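PDB 4WXA: EKC/KEOPS complex subunit PCC1 from Saccharomyces cerevisiae, which serves as the dimerization module of the KEOPS complex, which is required to form the threonylcarbamoyl group on adenosine 37 of tRNAs reading codons that begin with adenine. Local coordinates for residues A[9-14]-A[61-66]; A[15-20]-A[54-59]. All blocks are in the same frame, centred on the assembly; numbering follows the deposited sequence.

Contact 1: residues A[9-14]-A[61-66]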
ATOM      1  N   LEU A   9       8.852  10.649  -6.077  1.00 47.54           N
ATOM      2  CA  LEU A   9       8.074   9.481  -5.681  1.00 47.02           C
ATOM      3  C   LEU A   9       8.902   8.742  -4.662  1.00 40.95           C
ATOM      4  O   LEU A   9       9.454   7.724  -4.937  1.00 43.65           O
ATOM      5  CB  LEU A   9       7.672   8.602  -6.879  1.00 44.98           C
ATOM      6  CG  LEU A   9       6.587   9.182  -7.837  1.00 47.82           C
ATOM      7  CD1 LEU A   9       6.421   8.314  -9.058  1.00 47.63           C
ATOM      8  CD2 LEU A   9       5.219   9.276  -7.202  1.00 54.47           C
ATOM      9  N   ASP A  10       8.991   9.291  -3.473  1.00 36.97           N
ATOM     10  CA  ASP A  10       9.997   8.850  -2.545  1.00 38.73           C
ATOM     11  C   ASP A  10       9.444   8.340  -1.208  1.00 38.01           C
ATOM     12  O   ASP A  10      10.207   8.077  -0.326  1.00 43.29           O
ATOM     13  CB  ASP A  10      11.008   9.971  -2.338  1.00 43.84           C
ATOM     14  CG  ASP A  10      10.377  11.295  -1.877  1.00 46.60           C
ATOM     15  OD1 ASP A  10       9.130  11.375  -1.587  1.00 44.57           O
ATOM     16  OD2 ASP A  10      11.185  12.259  -1.776  1.00 54.96           O
ATOM     17  N   HIS A  11       8.121   8.263  -1.063  1.00 38.35           N
ATOM     18  CA  HIS A  11       7.486   7.474  -0.034  1.00 37.12           C
ATOM     19  C   HIS A  11       7.163   6.077  -0.599  1.00 36.88           C
ATOM     20  O   HIS A  11       6.352   5.931  -1.481  1.00 43.95           O
ATOM     21  CB  HIS A  11       6.212   8.130   0.357  1.00 39.61           C
ATOM     22  CG  HIS A  11       6.391   9.419   1.103  1.00 44.37           C
ATOM     23  ND1 HIS A  11       6.851  10.580   0.505  1.00 47.38           N
ATOM     24  CD2 HIS A  11       6.111   9.739   2.389  1.00 45.42           C
ATOM     25  CE1 HIS A  11       6.875  11.552   1.408  1.00 49.97           C
ATOM     26  NE2 HIS A  11       6.417  11.070   2.553  1.00 47.44           N
ATOM     27  N   THR A  12       7.822   5.046  -0.119  1.00 38.12           N
ATOM     28  CA  THR A  12       7.747   3.728  -0.768  1.00 36.46           C
ATOM     29  C   THR A  12       7.330   2.695   0.197  1.00 37.46           C
ATOM     30  O   THR A  12       7.612   2.785   1.385  1.00 38.01           O
ATOM     31  CB  THR A  12       9.072   3.280  -1.410  1.00 34.39           C
ATOM     32  OG1 THR A  12      10.061   3.095  -0.430  1.00 37.10           O
ATOM     33  CG2 THR A  12       9.620   4.369  -2.332  1.00 34.57           C
ATOM     34  N   LEU A  13       6.595   1.733  -0.326  1.00 36.37           N
ATOM     35  CA  LEU A  13       6.262   0.578   0.427  1.00 35.13           C
ATOM     36  C   LEU A  13       6.396  -0.689  -0.446  1.00 35.86           C
ATOM     37  O   LEU A  13       6.064  -0.694  -1.625  1.00 33.96           O
ATOM     38  CB  LEU A  13       4.848   0.732   0.890  1.00 35.98           C
ATOM     39  CG  LEU A  13       4.353  -0.320   1.888  1.00 37.18           C
ATOM     40  CD1 LEU A  13       3.339   0.344   2.718  1.00 41.77           C
ATOM     41  CD2 LEU A  13       3.661  -1.466   1.224  1.00 44.60           C
ATOM     42  N   GLU A  14       6.904  -1.753   0.130  1.00 37.37           N
ATOM     43  CA  GLU A  14       6.982  -3.028  -0.596  1.00 33.85           C
ATOM     44  C   GLU A  14       6.284  -4.079   0.202  1.00 32.47           C
ATOM     45  O   GLU A  14       6.492  -4.300   1.400  1.00 31.35           O
ATOM     46  CB  GLU A  14       8.398  -3.423  -0.945  1.00 38.62           C
ATOM     47  CG  GLU A  14       8.486  -4.891  -1.331  1.00 51.02           C
ATOM     48  CD  GLU A  14       9.566  -5.201  -2.347  1.00 50.75           C
ATOM     49  OE1 GLU A  14      10.762  -5.124  -1.998  1.00 50.02           O
ATOM     50  OE2 GLU A  14       9.225  -5.574  -3.488  1.00 55.22           O
ATOM     51  N   ILE A  61       4.118  10.207  -3.851  1.00 43.72           N
ATOM     52  CA  ILE A  61       4.634  11.514  -3.438  1.00 46.85           C
ATOM     53  C   ILE A  61       4.389  11.825  -1.979  1.00 46.83           C
ATOM     54  O   ILE A  61       5.079  12.692  -1.430  1.00 45.97           O
ATOM     55  CB  ILE A  61       4.057  12.689  -4.237  1.00 46.10           C
ATOM     56  CG1 ILE A  61       2.536  12.711  -4.145  1.00 46.99           C
ATOM     57  CG2 ILE A  61       4.587  12.625  -5.659  1.00 49.57           C
ATOM     58  CD1 ILE A  61       1.922  14.024  -4.628  1.00 52.18           C
ATOM     59  N   ASP A  62       3.414  11.151  -1.360  1.00 44.49           N
ATOM     60  CA  ASP A  62       3.155  11.396   0.049  1.00 48.13           C
ATOM     61  C   ASP A  62       2.316  10.329   0.643  1.00 44.70           C
ATOM     62  O   ASP A  62       1.859   9.439  -0.061  1.00 46.23           O
ATOM     63  CB  ASP A  62       2.527  12.787   0.280  1.00 49.37           C
ATOM     64  CG  ASP A  62       1.091  12.880  -0.208  1.00 54.46           C
ATOM     65  OD1 ASP A  62       0.344  11.870  -0.126  1.00 60.80           O
ATOM     66  OD2 ASP A  62       0.695  13.993  -0.642  1.00 68.32           O
ATOM     67  N   ASP A  63       2.118  10.430   1.946  1.00 42.59           N
ATOM     68  CA  ASP A  63       1.488   9.367   2.702  1.00 46.82           C
ATOM     69  C   ASP A  63       0.007   9.258   2.416  1.00 49.91           C
ATOM     70  O   ASP A  63      -0.580   8.177   2.549  1.00 53.23           O
ATOM     71  CB  ASP A  63       1.739   9.559   4.215  1.00 46.82           C
ATOM     72  CG  ASP A  63       3.152   9.157   4.639  1.00 44.64           C
ATOM     73  OD1 ASP A  63       3.740   8.302   3.998  1.00 50.30           O
ATOM     74  OD2 ASP A  63       3.700   9.668   5.613  1.00 54.53           O
ATOM     75  N   ARG A  64      -0.610  10.379   2.033  1.00 57.44           N
ATOM     76  CA  ARG A  64      -2.055  10.421   1.792  1.00 58.50           C
ATOM     77  C   ARG A  64      -2.362   9.574   0.552  1.00 55.99           C
ATOM     78  O   ARG A  64      -3.212   8.689   0.596  1.00 55.91           O
ATOM     79  CB  ARG A  64      -2.499  11.853   1.599  1.00 63.07           C
ATOM     80  CG  ARG A  64      -3.955  12.093   1.187  1.00 71.10           C
ATOM     81  CD  ARG A  64      -4.130  13.497   0.589  1.00 75.04           C
ATOM     82  NE  ARG A  64      -5.512  13.746   0.152  1.00 83.80           N
ATOM     83  CZ  ARG A  64      -5.880  14.715  -0.689  1.00 76.93           C
ATOM     84  N   VAL A  65      -1.650   9.862  -0.527  1.00 48.68           N
ATOM     85  CA  VAL A  65      -1.786   9.119  -1.744  1.00 51.32           C
ATOM     86  C   VAL A  65      -1.469   7.644  -1.518  1.00 46.03           C
ATOM     87  O   VAL A  65      -2.254   6.780  -1.842  1.00 42.86           O
ATOM     88  CB  VAL A  65      -0.832   9.659  -2.796  1.00 55.65           C
ATOM     89  CG1 VAL A  65      -0.822   8.763  -4.030  1.00 53.67           C
ATOM     90  CG2 VAL A  65      -1.231  11.080  -3.162  1.00 59.62           C
ATOM     91  N   LEU A  66      -0.342   7.376  -0.900  1.00 45.88           N
ATOM     92  CA  LEU A  66       0.030   5.989  -0.605  1.00 45.21           C
ATOM     93  C   LEU A  66      -1.108   5.253   0.094  1.00 49.70           C
ATOM     94  O   LEU A  66      -1.482   4.162  -0.343  1.00 54.46           O
ATOM     95  CB  LEU A  66       1.322   5.946   0.201  1.00 43.05           C
ATOM     96  CG  LEU A  66       2.040   4.621   0.311  1.00 42.95           C
ATOM     97  CD1 LEU A  66       2.609   4.194  -1.045  1.00 46.12           C
ATOM     98  CD2 LEU A  66       3.159   4.733   1.307  1.00 38.08           C
TER
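His11 and Asp62 make the closely packed part of this contact: Asp62 CA lies 3.8 Å from the centroid of the imidazole and only 9° off the ring normal, a CH-pi contact over one face. With CG anti to the carbonyl carbon (chi1 -70°), the ring is laid against the turn that starts helix 63-88. Asp63 OD1 comes in beyond His11 CD2 at 3.2 Å, on the same side of the ring plane as Asp62 CA, its carboxylate 88° to the ring and held by Tyr8 and Arg88 of the GON7 chain. Deeper in, the buried Leu13 and Leu66 meet, and Leu9 CD2 touches Ile61 CG2 at 3.7 Å. Asp10 is the loose side, OD1 no nearer than 4.3 Å to Ile61 O, though it takes a weak bond from His11 ND1. Strand 11-18 opens with a classic beta bulge, Asp10 and His11 together matching Ser60. An alanine at His11 would probably open a gap over Asp62 CA and leave Asp10 OD1 without its weak partner. No hydrogen bond joins the segments, consistent with apolar and CH-pi contact between them, while backbone bonds tie the strand to 53-60 and Asp62 OD1 caps its own helix through Val65 N.

Contact 2: residues A[15-20]-A[54-59]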
ATOM      1  N   LEU A  15       5.422  -4.737  -0.499  1.00 28.94           N
ATOM      2  CA  LEU A  15       4.645  -5.776   0.065  1.00 32.30           C
ATOM      3  C   LEU A  15       5.075  -7.157  -0.500  1.00 34.42           C
ATOM      4  O   LEU A  15       5.232  -7.312  -1.717  1.00 35.73           O
ATOM      5  CB  LEU A  15       3.259  -5.441  -0.327  1.00 35.82           C
ATOM      6  CG  LEU A  15       2.178  -6.386   0.139  1.00 46.22           C
ATOM      7  CD1 LEU A  15       2.074  -6.467   1.657  1.00 53.96           C
ATOM      8  CD2 LEU A  15       0.855  -5.846  -0.405  1.00 45.10           C
ATOM      9  N   LYS A  16       5.346  -8.136   0.360  1.00 39.08           N
ATOM     10  CA  LYS A  16       5.744  -9.521  -0.140  1.00 38.60           C
ATOM     11  C   LYS A  16       4.741 -10.569   0.304  1.00 38.94           C
ATOM     12  O   LYS A  16       4.442 -10.676   1.495  1.00 40.86           O
ATOM     13  CB  LYS A  16       7.104  -9.920   0.357  1.00 38.82           C
ATOM     14  CG  LYS A  16       8.159  -8.826   0.339  1.00 48.45           C
ATOM     15  CD  LYS A  16       9.479  -9.453   0.701  1.00 68.91           C
ATOM     16  CE  LYS A  16      10.666  -8.583   0.397  1.00 75.87           C
ATOM     17  NZ  LYS A  16      10.806  -7.426   1.315  1.00 80.24           N
ATOM     18  N   ILE A  17       4.199 -11.325  -0.642  1.00 34.63           N
ATOM     19  CA  ILE A  17       3.089 -12.208  -0.347  1.00 34.22           C
ATOM     20  C   ILE A  17       3.414 -13.656  -0.744  1.00 38.45           C
ATOM     21  O   ILE A  17       3.415 -13.985  -1.905  1.00 41.34           O
ATOM     22  CB  ILE A  17       1.844 -11.730  -1.092  1.00 34.90           C
ATOM     23  CG1 ILE A  17       1.434 -10.342  -0.562  1.00 37.25           C
ATOM     24  CG2 ILE A  17       0.646 -12.645  -0.911  1.00 33.23           C
ATOM     25  CD1 ILE A  17       1.132  -9.460  -1.735  1.00 37.27           C
ATOM     26  N   PRO A  18       3.684 -14.532   0.246  1.00 34.78           N
ATOM     27  CA  PRO A  18       4.048 -15.915  -0.016  1.00 38.49           C
ATOM     28  C   PRO A  18       2.881 -16.790  -0.334  1.00 39.86           C
ATOM     29  O   PRO A  18       2.030 -16.999   0.493  1.00 44.29           O
ATOM     30  CB  PRO A  18       4.723 -16.385   1.254  1.00 37.71           C
ATOM     31  CG  PRO A  18       4.816 -15.213   2.127  1.00 42.84           C
ATOM     32  CD  PRO A  18       3.903 -14.151   1.632  1.00 39.67           C
ATOM     33  N   PHE A  19       2.814 -17.286  -1.548  1.00 38.54           N
ATOM     34  CA  PHE A  19       1.788 -18.265  -1.872  1.00 37.69           C
ATOM     35  C   PHE A  19       2.344 -19.705  -1.681  1.00 37.48           C
ATOM     36  O   PHE A  19       3.506 -19.916  -1.431  1.00 37.51           O
ATOM     37  CB  PHE A  19       1.380 -18.044  -3.319  1.00 33.94           C
ATOM     38  CG  PHE A  19       0.531 -16.844  -3.534  1.00 32.09           C
ATOM     39  CD1 PHE A  19       1.095 -15.656  -3.764  1.00 34.66           C
ATOM     40  CD2 PHE A  19      -0.846 -16.938  -3.525  1.00 34.68           C
ATOM     41  CE1 PHE A  19       0.315 -14.538  -3.981  1.00 36.32           C
ATOM     42  CE2 PHE A  19      -1.639 -15.841  -3.750  1.00 37.24           C
ATOM     43  CZ  PHE A  19      -1.047 -14.621  -3.987  1.00 36.25           C
ATOM     44  N   GLU A  20       1.512 -20.701  -1.846  1.00 42.73           N
ATOM     45  CA  GLU A  20       1.948 -22.096  -1.687  1.00 42.22           C
ATOM     46  C   GLU A  20       2.869 -22.568  -2.834  1.00 41.36           C
ATOM     47  O   GLU A  20       3.823 -23.248  -2.614  1.00 43.38           O
ATOM     48  CB  GLU A  20       0.732 -23.020  -1.595  1.00 43.23           C
ATOM     49  CG  GLU A  20      -0.357 -22.692  -0.570  1.00 48.40           C
ATOM     50  CD  GLU A  20      -1.503 -23.731  -0.542  1.00 48.69           C
ATOM     51  N   MET A  54       4.865 -13.226  -4.363  1.00 33.82           N
ATOM     52  CA  MET A  54       4.471 -12.043  -5.134  1.00 32.35           C
ATOM     53  C   MET A  54       5.061 -10.759  -4.499  1.00 33.04           C
ATOM     54  O   MET A  54       4.973 -10.564  -3.304  1.00 34.07           O
ATOM     55  CB  MET A  54       2.970 -11.959  -5.225  1.00 29.77           C
ATOM     56  CG  MET A  54       2.500 -10.786  -6.091  1.00 40.54           C
ATOM     57  SD  MET A  54       0.721 -10.472  -5.812  1.00 47.13           S
ATOM     58  CE  MET A  54       0.262  -9.935  -7.425  1.00 60.78           C
ATOM     59  N   LEU A  55       5.682  -9.913  -5.324  1.00 33.30           N
ATOM     60  CA  LEU A  55       6.341  -8.730  -4.887  1.00 26.81           C
ATOM     61  C   LEU A  55       5.557  -7.526  -5.473  1.00 33.65           C
ATOM     62  O   LEU A  55       5.324  -7.477  -6.687  1.00 29.58           O
ATOM     63  CB  LEU A  55       7.773  -8.796  -5.331  1.00 27.43           C
ATOM     64  CG  LEU A  55       8.549 -10.038  -4.981  1.00 31.36           C
ATOM     65  CD1 LEU A  55       9.923 -10.117  -5.615  1.00 33.36           C
ATOM     66  CD2 LEU A  55       8.767 -10.158  -3.474  1.00 31.07           C
ATOM     67  N   VAL A  56       5.075  -6.600  -4.597  1.00 31.18           N
ATOM     68  CA  VAL A  56       4.395  -5.390  -5.058  1.00 27.11           C
ATOM     69  C   VAL A  56       5.080  -4.149  -4.425  1.00 30.69           C
ATOM     70  O   VAL A  56       5.081  -3.942  -3.204  1.00 29.70           O
ATOM     71  CB  VAL A  56       2.950  -5.360  -4.575  1.00 30.71           C
ATOM     72  CG1 VAL A  56       2.165  -4.236  -5.247  1.00 32.35           C
ATOM     73  CG2 VAL A  56       2.227  -6.602  -4.927  1.00 32.80           C
ATOM     74  N   GLN A  57       5.682  -3.351  -5.272  1.00 28.37           N
ATOM     75  CA  GLN A  57       6.412  -2.168  -4.917  1.00 28.72           C
ATOM     76  C   GLN A  57       5.540  -0.910  -5.280  1.00 31.80           C
ATOM     77  O   GLN A  57       5.179  -0.699  -6.467  1.00 30.35           O
ATOM     78  CB  GLN A  57       7.675  -2.203  -5.718  1.00 28.95           C
ATOM     79  CG  GLN A  57       8.649  -1.069  -5.532  1.00 34.08           C
ATOM     80  CD  GLN A  57       9.115  -1.003  -4.082  1.00 38.25           C
ATOM     81  OE1 GLN A  57       9.823  -1.910  -3.609  1.00 44.40           O
ATOM     82  NE2 GLN A  57       8.665   0.035  -3.352  1.00 39.76           N
ATOM     83  N   PHE A  58       5.130  -0.165  -4.239  1.00 30.25           N
ATOM     84  CA  PHE A  58       4.503   1.169  -4.387  1.00 32.35           C
ATOM     85  C   PHE A  58       5.515   2.298  -4.206  1.00 33.46           C
ATOM     86  O   PHE A  58       6.451   2.179  -3.417  1.00 42.50           O
ATOM     87  CB  PHE A  58       3.433   1.335  -3.326  1.00 31.55           C
ATOM     88  CG  PHE A  58       2.478   0.193  -3.241  1.00 33.69           C
ATOM     89  CD1 PHE A  58       2.791  -0.926  -2.512  1.00 37.99           C
ATOM     90  CD2 PHE A  58       1.255   0.236  -3.887  1.00 33.85           C
ATOM     91  CE1 PHE A  58       1.901  -2.012  -2.419  1.00 35.05           C
ATOM     92  CE2 PHE A  58       0.370  -0.822  -3.808  1.00 35.66           C
ATOM     93  CZ  PHE A  58       0.704  -1.965  -3.066  1.00 33.14           C
ATOM     94  N   ARG A  59       5.306   3.385  -4.914  1.00 38.17           N
ATOM     95  CA  ARG A  59       6.083   4.617  -4.819  1.00 38.11           C
ATOM     96  C   ARG A  59       5.057   5.730  -4.897  1.00 41.98           C
ATOM     97  O   ARG A  59       4.128   5.674  -5.727  1.00 46.47           O
ATOM     98  CB  ARG A  59       7.076   4.770  -5.963  1.00 43.92           C
ATOM     99  CG  ARG A  59       8.009   3.582  -6.110  1.00 56.22           C
ATOM    100  CD  ARG A  59       9.134   3.782  -7.126  1.00 62.10           C
ATOM    101  NE  ARG A  59       8.677   3.532  -8.494  1.00 76.15           N
ATOM    102  CZ  ARG A  59       8.322   2.327  -8.952  1.00 86.12           C
TER
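Ile17 and Met54 face each other across the ladder, and their torsions bring the side-chain ends together: Met54 CG is anti to the backbone nitrogen (chi1 -177°) and its chain runs on nearly extended (chi2 -165°), while Ile17, with CG1 anti to the carbonyl carbon, turns CD1 toward the sulfur through a chi2 of 134°, away from a staggered value. Ile17 CD1 thus comes to 4.2 Å from Met54 SD and also near Val56 CG2. On the same face Leu15 meets Val56 through their CB atoms, while Leu15 CB also approaches the Phe58 ring at the edge, 4.2 Å from CE1. At the other end Phe19 and Met54 run side by side in the same direction, and Met54 CB sits at the edge of the Phe19 ring, 3.9 Å from CE1.

The backbone evidence is that of an antiparallel ladder. Leu15 with Val56 and Ile17 with Met54 are hydrogen-bonded pairs, and Lys16 with Leu55 is the non-hydrogen-bonded pair between them. Leu15 N reaches Val56 O at 2.8 Å in a nearly straight bond, and Val56 N returns a bond to Leu15 O. Ile17 N gives to Met54 O at 2.9 Å in the carbonyl plane, whereas Met54 N meets Ile17 O from above its carbonyl plane at 3.0 Å. Met54 O has a further neighbour in Lys16 CA, a CA-H...O contact of 3.4 Å. On the other face Lys16 CG passes Leu55 CD2 at 4.1 Å.

Strand 53-60 is the middle strand of the sheet, with 43-50 on its far side. The face bearing Leu15, Ile17 and Phe58 packs on helix 63-88 through Ile74, Ile77, Leu66 and Val70; Phe19 and Met54 reach helix 22-31. Leu15 and Lys16 also pair with an antiparallel GON7 strand, which carries the sheet across the interface.

Overall arrangement
Contact 2 is the buried one, its centre about 6 Å from the centre of the chain, whereas contact 1 lies about 14 Å out and is only partly buried. Both use strand 11-18: residues 15-20 pair with strand 53-60, and residues 9-14 meet the turn into helix 63-88 that follows it. Contact 2 is therefore nested inside the loop closed by contact 1. Their chemistry differs accordingly, a regular backbone ladder with apolar side chains inside, against a junction with no hydrogen bond between its two segments, made by a ring, carboxylates and a helix cap. Leu13 O and Phe58 N, 2.8 Å apart in a probable hydrogen bond, join the two, and GON7 borders both.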